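Local structure of amidohydrolase (Brucella melitensis biovar Abortus, 4F0L) at residues Leu265-His278 with Met290-Glu304. The protein is an amidohydrolase-family metalloenzyme, probably a deaminase, that binds an iron(III) ion in this crystal at what is probably its active site. Sequence-based numbering, arbitrary orientation.
Sequences LDHQDVTARWCLIH and MAKAGAIAGLCPVTE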
loop_
_atom_site.group_PDB
_atom_site.type_symbol
_atom_site.label_atom_id
_atom_site.label_comp_id
_atom_site.label_asym_id
_atom_site.label_seq_id
_atom_site.Cartn_x
_atom_site.Cartn_y
_atom_site.Cartn_z
ATOM N N LEU B 265 3.860 -32.085 6.990
ATOM C CA LEU B 265 4.991 -32.698 6.272
ATOM C C LEU B 265 5.234 -34.145 6.739
ATOM O O LEU B 265 5.651 -34.987 5.952
ATOM C CB LEU B 265 6.261 -31.873 6.440
ATOM C CG LEU B 265 6.212 -30.461 5.839
ATOM C CD1 LEU B 265 7.527 -29.740 6.083
ATOM C CD2 LEU B 265 5.881 -30.561 4.351
ATOM N N ASP B 266 4.947 -34.421 8.009
ATOM C CA ASP B 266 5.123 -35.770 8.565
ATOM C C ASP B 266 4.011 -36.743 8.185
ATOM O O ASP B 266 4.249 -37.961 8.180
ATOM C CB ASP B 266 5.194 -35.743 10.098
ATOM C CG ASP B 266 6.489 -35.143 10.629
ATOM O OD1 ASP B 266 7.415 -34.877 9.834
ATOM O OD2 ASP B 266 6.593 -34.962 11.856
ATOM N N HIS B 267 2.816 -36.244 7.873
ATOM C CA HIS B 267 1.669 -37.134 7.625
ATOM C C HIS B 267 1.186 -37.185 6.206
ATOM O O HIS B 267 0.304 -37.976 5.885
ATOM C CB HIS B 267 0.505 -36.754 8.524
ATOM C CG HIS B 267 0.745 -37.076 9.966
ATOM N ND1 HIS B 267 1.387 -36.235 10.795
ATOM C CD2 HIS B 267 0.434 -38.205 10.711
ATOM C CE1 HIS B 267 1.463 -36.788 12.014
ATOM N NE2 HIS B 267 0.888 -37.997 11.960
ATOM N N GLN B 268 1.704 -36.320 5.345
ATOM C CA GLN B 268 1.339 -36.346 3.937
ATOM C C GLN B 268 2.619 -36.293 3.121
ATOM O O GLN B 268 3.641 -35.765 3.565
ATOM C CB GLN B 268 0.430 -35.164 3.599
ATOM C CG GLN B 268 -0.958 -35.241 4.208
ATOM C CD GLN B 268 -1.812 -36.346 3.591
ATOM O OE1 GLN B 268 -1.700 -36.653 2.399
ATOM N NE2 GLN B 268 -2.660 -36.963 4.407
ATOM N N ASP B 269 2.559 -36.863 1.926
ATOM C CA ASP B 269 3.649 -36.760 0.952
ATOM C C ASP B 269 3.616 -35.380 0.268
ATOM O O ASP B 269 3.090 -35.244 -0.846
ATOM C CB ASP B 269 3.486 -37.882 -0.088
ATOM C CG ASP B 269 4.675 -37.996 -1.023
ATOM O OD1 ASP B 269 5.778 -37.522 -0.666
ATOM O OD2 ASP B 269 4.501 -38.567 -2.123
ATOM N N VAL B 270 4.149 -34.357 0.929
ATOM C CA VAL B 270 4.016 -32.967 0.437
ATOM C C VAL B 270 5.010 -32.746 -0.696
ATOM O O VAL B 270 6.165 -33.085 -0.564
ATOM C CB VAL B 270 4.218 -31.944 1.572
ATOM C CG1 VAL B 270 4.134 -30.493 1.069
ATOM C CG2 VAL B 270 3.173 -32.161 2.663
ATOM N N THR B 271 4.541 -32.219 -1.820
ATOM C CA THR B 271 5.387 -31.929 -2.998
ATOM C C THR B 271 4.952 -30.572 -3.608
ATOM O O THR B 271 4.163 -29.875 -3.013
ATOM C CB THR B 271 5.242 -33.019 -4.071
ATOM O OG1 THR B 271 3.893 -33.013 -4.529
ATOM C CG2 THR B 271 5.571 -34.399 -3.560
ATOM N N ALA B 272 5.466 -30.234 -4.794
ATOM C CA ALA B 272 5.060 -29.059 -5.560
ATOM C C ALA B 272 3.576 -29.095 -5.962
ATOM O O ALA B 272 3.030 -28.103 -6.443
ATOM C CB ALA B 272 5.961 -28.900 -6.803
ATOM N N ARG B 273 2.927 -30.243 -5.762
ATOM C CA ARG B 273 1.482 -30.369 -5.968
ATOM C C ARG B 273 0.727 -29.529 -4.915
ATOM O O ARG B 273 -0.431 -29.147 -5.123
ATOM C CB ARG B 273 1.122 -31.862 -5.864
ATOM C CG ARG B 273 -0.317 -32.240 -6.045
ATOM C CD ARG B 273 -0.565 -33.681 -5.570
ATOM N NE ARG B 273 -1.999 -33.923 -5.643
ATOM C CZ ARG B 273 -2.708 -34.681 -4.829
ATOM N NH1 ARG B 273 -2.139 -35.353 -3.851
ATOM N NH2 ARG B 273 -4.025 -34.748 -5.012
ATOM N N TRP B 274 1.391 -29.299 -3.779
ATOM C CA TRP B 274 0.787 -28.652 -2.632
ATOM C C TRP B 274 1.118 -27.194 -2.601
ATOM O O TRP B 274 2.251 -26.809 -2.935
ATOM C CB TRP B 274 1.258 -29.285 -1.335
ATOM C CG TRP B 274 0.736 -30.689 -1.105
ATOM C CD1 TRP B 274 1.018 -31.861 -1.829
ATOM C CD2 TRP B 274 -0.187 -31.114 -0.060
ATOM N NE1 TRP B 274 0.338 -32.935 -1.305
ATOM C CE2 TRP B 274 -0.386 -32.566 -0.244
ATOM C CE3 TRP B 274 -0.843 -30.467 0.977
ATOM C CZ2 TRP B 274 -1.228 -33.303 0.581
ATOM C CZ3 TRP B 274 -1.697 -31.222 1.804
ATOM C CH2 TRP B 274 -1.869 -32.607 1.618
ATOM N N CYS B 275 0.116 -26.396 -2.204
ATOM C CA CYS B 275 0.292 -24.988 -1.905
ATOM C C CYS B 275 -0.221 -24.727 -0.474
ATOM O O CYS B 275 -1.393 -24.984 -0.160
ATOM C CB CYS B 275 -0.446 -24.100 -2.898
ATOM S SG CYS B 275 -0.199 -22.327 -2.582
ATOM N N LEU B 276 0.683 -24.292 0.397
ATOM C CA LEU B 276 0.314 -24.098 1.797
ATOM C C LEU B 276 0.079 -22.638 1.932
ATOM O O LEU B 276 0.995 -21.841 1.763
ATOM C CB LEU B 276 1.427 -24.551 2.745
ATOM C CG LEU B 276 2.002 -25.952 2.564
ATOM C CD1 LEU B 276 2.906 -26.327 3.756
ATOM C CD2 LEU B 276 0.907 -26.974 2.315
ATOM N N ILE B 277 -1.162 -22.284 2.214
ATOM C CA ILE B 277 -1.588 -20.886 2.269
ATOM C C ILE B 277 -1.166 -20.252 3.615
ATOM O O ILE B 277 -1.370 -20.827 4.693
ATOM C CB ILE B 277 -3.113 -20.747 2.057
ATOM C CG1 ILE B 277 -3.549 -21.534 0.811
ATOM C CG2 ILE B 277 -3.507 -19.266 1.901
ATOM C CD1 ILE B 277 -2.931 -21.007 -0.485
ATOM N N HIS B 278 -0.574 -19.062 3.523
ATOM C CA HIS B 278 0.022 -18.348 4.669
ATOM C C HIS B 278 1.329 -18.928 5.134
ATOM O O HIS B 278 2.404 -18.324 4.883
ATOM C CB HIS B 278 -0.975 -18.139 5.828
ATOM C CG HIS B 278 -2.282 -17.541 5.383
ATOM N ND1 HIS B 278 -2.349 -16.356 4.750
ATOM C CD2 HIS B 278 -3.591 -18.030 5.460
ATOM C CE1 HIS B 278 -3.633 -16.080 4.447
ATOM N NE2 HIS B 278 -4.395 -17.121 4.866
ATOM N N MET B 290 9.853 -27.463 4.274
ATOM C CA MET B 290 8.778 -27.101 3.345
ATOM C C MET B 290 9.371 -26.807 1.992
ATOM O O MET B 290 8.906 -27.335 0.981
ATOM C CB MET B 290 7.995 -25.887 3.841
ATOM C CG MET B 290 6.912 -25.421 2.864
ATOM S SD MET B 290 6.028 -23.962 3.400
ATOM C CE MET B 290 5.168 -23.488 1.870
ATOM N N ALA B 291 10.395 -25.957 1.973
ATOM C CA ALA B 291 11.056 -25.603 0.740
ATOM C C ALA B 291 11.648 -26.841 0.062
ATOM O O ALA B 291 11.550 -26.991 -1.153
ATOM C CB ALA B 291 12.142 -24.545 0.996
ATOM N N LYS B 292 12.251 -27.733 0.835
ATOM C CA LYS B 292 12.936 -28.901 0.262
ATOM C C LYS B 292 11.918 -29.853 -0.334
ATOM O O LYS B 292 12.197 -30.505 -1.349
ATOM C CB LYS B 292 13.773 -29.634 1.318
ATOM N N ALA B 293 10.754 -29.949 0.313
ATOM C CA ALA B 293 9.643 -30.758 -0.206
ATOM C C ALA B 293 9.083 -30.199 -1.512
ATOM O O ALA B 293 8.475 -30.942 -2.276
ATOM C CB ALA B 293 8.538 -30.853 0.811
ATOM N N GLY B 294 9.279 -28.904 -1.765
ATOM C CA GLY B 294 8.828 -28.273 -3.007
ATOM C C GLY B 294 7.449 -27.635 -2.943
ATOM O O GLY B 294 6.939 -27.166 -3.965
ATOM N N ALA B 295 6.833 -27.624 -1.754
ATOM C CA ALA B 295 5.513 -27.023 -1.553
ATOM C C ALA B 295 5.598 -25.540 -1.833
ATOM O O ALA B 295 6.575 -24.911 -1.492
ATOM C CB ALA B 295 5.039 -27.241 -0.125
ATOM N N ILE B 296 4.582 -24.988 -2.487
ATOM C CA ILE B 296 4.568 -23.559 -2.793
ATOM C C ILE B 296 3.942 -22.799 -1.639
ATOM O O ILE B 296 2.874 -23.204 -1.151
ATOM C CB ILE B 296 3.722 -23.253 -4.026
ATOM C CG1 ILE B 296 4.247 -24.033 -5.239
ATOM C CG2 ILE B 296 3.672 -21.733 -4.254
ATOM C CD1 ILE B 296 5.704 -23.774 -5.557
ATOM N N ALA B 297 4.593 -21.715 -1.202
ATOM C CA ALA B 297 4.037 -20.838 -0.171
ATOM C C ALA B 297 2.989 -19.927 -0.787
ATOM O O ALA B 297 3.321 -19.130 -1.672
ATOM C CB ALA B 297 5.154 -20.004 0.499
ATOM N N GLY B 298 1.738 -20.048 -0.357
ATOM C CA GLY B 298 0.655 -19.208 -0.868
ATOM C C GLY B 298 0.542 -17.980 0.005
ATOM O O GLY B 298 -0.222 -17.970 0.974
ATOM N N LEU B 299 1.327 -16.955 -0.315
ATOM C CA LEU B 299 1.405 -15.764 0.520
ATOM C C LEU B 299 0.279 -14.782 0.190
ATOM O O LEU B 299 -0.007 -14.501 -0.992
ATOM C CB LEU B 299 2.778 -15.096 0.339
ATOM C CG LEU B 299 4.011 -15.958 0.664
ATOM C CD1 LEU B 299 5.301 -15.112 0.574
ATOM C CD2 LEU B 299 3.876 -16.606 2.070
ATOM N N CYS B 300 -0.301 -14.208 1.237
ATOM C CA CYS B 300 -1.383 -13.250 1.110
ATOM C C CYS B 300 -1.049 -12.016 1.934
ATOM O O CYS B 300 -1.670 -11.778 2.963
ATOM C CB CYS B 300 -2.705 -13.896 1.568
ATOM S SG CYS B 300 -3.104 -15.454 0.674
ATOM N N PRO B 301 -0.059 -11.210 1.473
ATOM C CA PRO B 301 0.513 -10.222 2.371
ATOM C C PRO B 301 -0.452 -9.116 2.846
ATOM O O PRO B 301 -0.431 -8.751 4.035
ATOM C CB PRO B 301 1.689 -9.632 1.571
ATOM C CG PRO B 301 2.028 -10.651 0.541
ATOM C CD PRO B 301 0.766 -11.419 0.247
ATOM N N VAL B 302 -1.267 -8.585 1.933
ATOM C CA VAL B 302 -2.241 -7.563 2.317
ATOM C C VAL B 302 -3.274 -8.083 3.281
ATOM O O VAL B 302 -3.533 -7.436 4.289
ATOM C CB VAL B 302 -2.892 -6.918 1.095
ATOM C CG1 VAL B 302 -4.129 -6.073 1.457
ATOM C CG2 VAL B 302 -1.789 -6.098 0.417
ATOM N N THR B 303 -3.836 -9.253 3.015
ATOM C CA THR B 303 -4.806 -9.841 3.940
ATOM C C THR B 303 -4.166 -10.175 5.277
ATOM O O THR B 303 -4.741 -9.916 6.328
ATOM C CB THR B 303 -5.516 -11.083 3.346
ATOM O OG1 THR B 303 -6.283 -10.678 2.207
ATOM C CG2 THR B 303 -6.505 -11.734 4.378
ATOM N N GLU B 304 -2.949 -10.707 5.258
ATOM C CA GLU B 304 -2.251 -11.059 6.490
ATOM C C GLU B 304 -2.017 -9.802 7.355
ATOM O O GLU B 304 -2.112 -9.841 8.589
ATOM C CB GLU B 304 -0.919 -11.783 6.165
ATOM C CG GLU B 304 -1.114 -13.252 5.754
ATOM C CD GLU B 304 -0.041 -13.800 4.827
ATOM O OE1 GLU B 304 1.085 -13.275 4.820
ATOM O OE2 GLU B 304 -0.317 -14.773 4.097
HETATM O O HOH W 1 2.540 -15.616 5.583
#
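Ile296 N donates to Trp274 O and Leu276 N to Ile296 O, then Gly298 N to Leu276 O and His278 N to Gly298 O, joining strands 274-276 and 296-299 in parallel register. Helix 284-293 links them as a beta-alpha-beta crossover of the amidohydrolase TIM-type barrel; strand 238-242 borders 274-276 on its other edge.

Apolar contacts lie on both faces of the strand pair. Leu276 and Met290 meet tip to tip, CD1 of Leu276 lying 3.9 Å from SD of Met290, whose extended chain reaches from the helix to the strand. Nearby, CG1 of Val270 presses on CB of Ala295 at 3.6 Å. On the face of Cys275 and Ile277, Gly298 lies under both side chains: Cys275 SG, anti to its own N (chi1 -178°), comes within 3.7 Å of Gly298 CA, and Ile277 CD1 lies 4.0 Å from the same atom, so both close directly on backbone.

The polar contacts gather at the C-terminal strand ends. His278 ND1 donates to Glu304 OE2 over 2.7 Å, almost straight and in the ring plane, with ring and carboxylate turned 72° apart. OE2 is met on its anti side, and from above the carboxylate plane it also accepts Cys300 N, the N-cap residue of helix 301-306, at 2.9 Å. A water donates to Glu304 OE1 and His278 O.

The ND1-OE2 bond thus sets the rotation of an imidazole whose side chain touches the iron ligand Asp329 and comes, at its nearest atom, about 4 Å from the iron; Glu304, itself held by Cys300 N, positions it from behind.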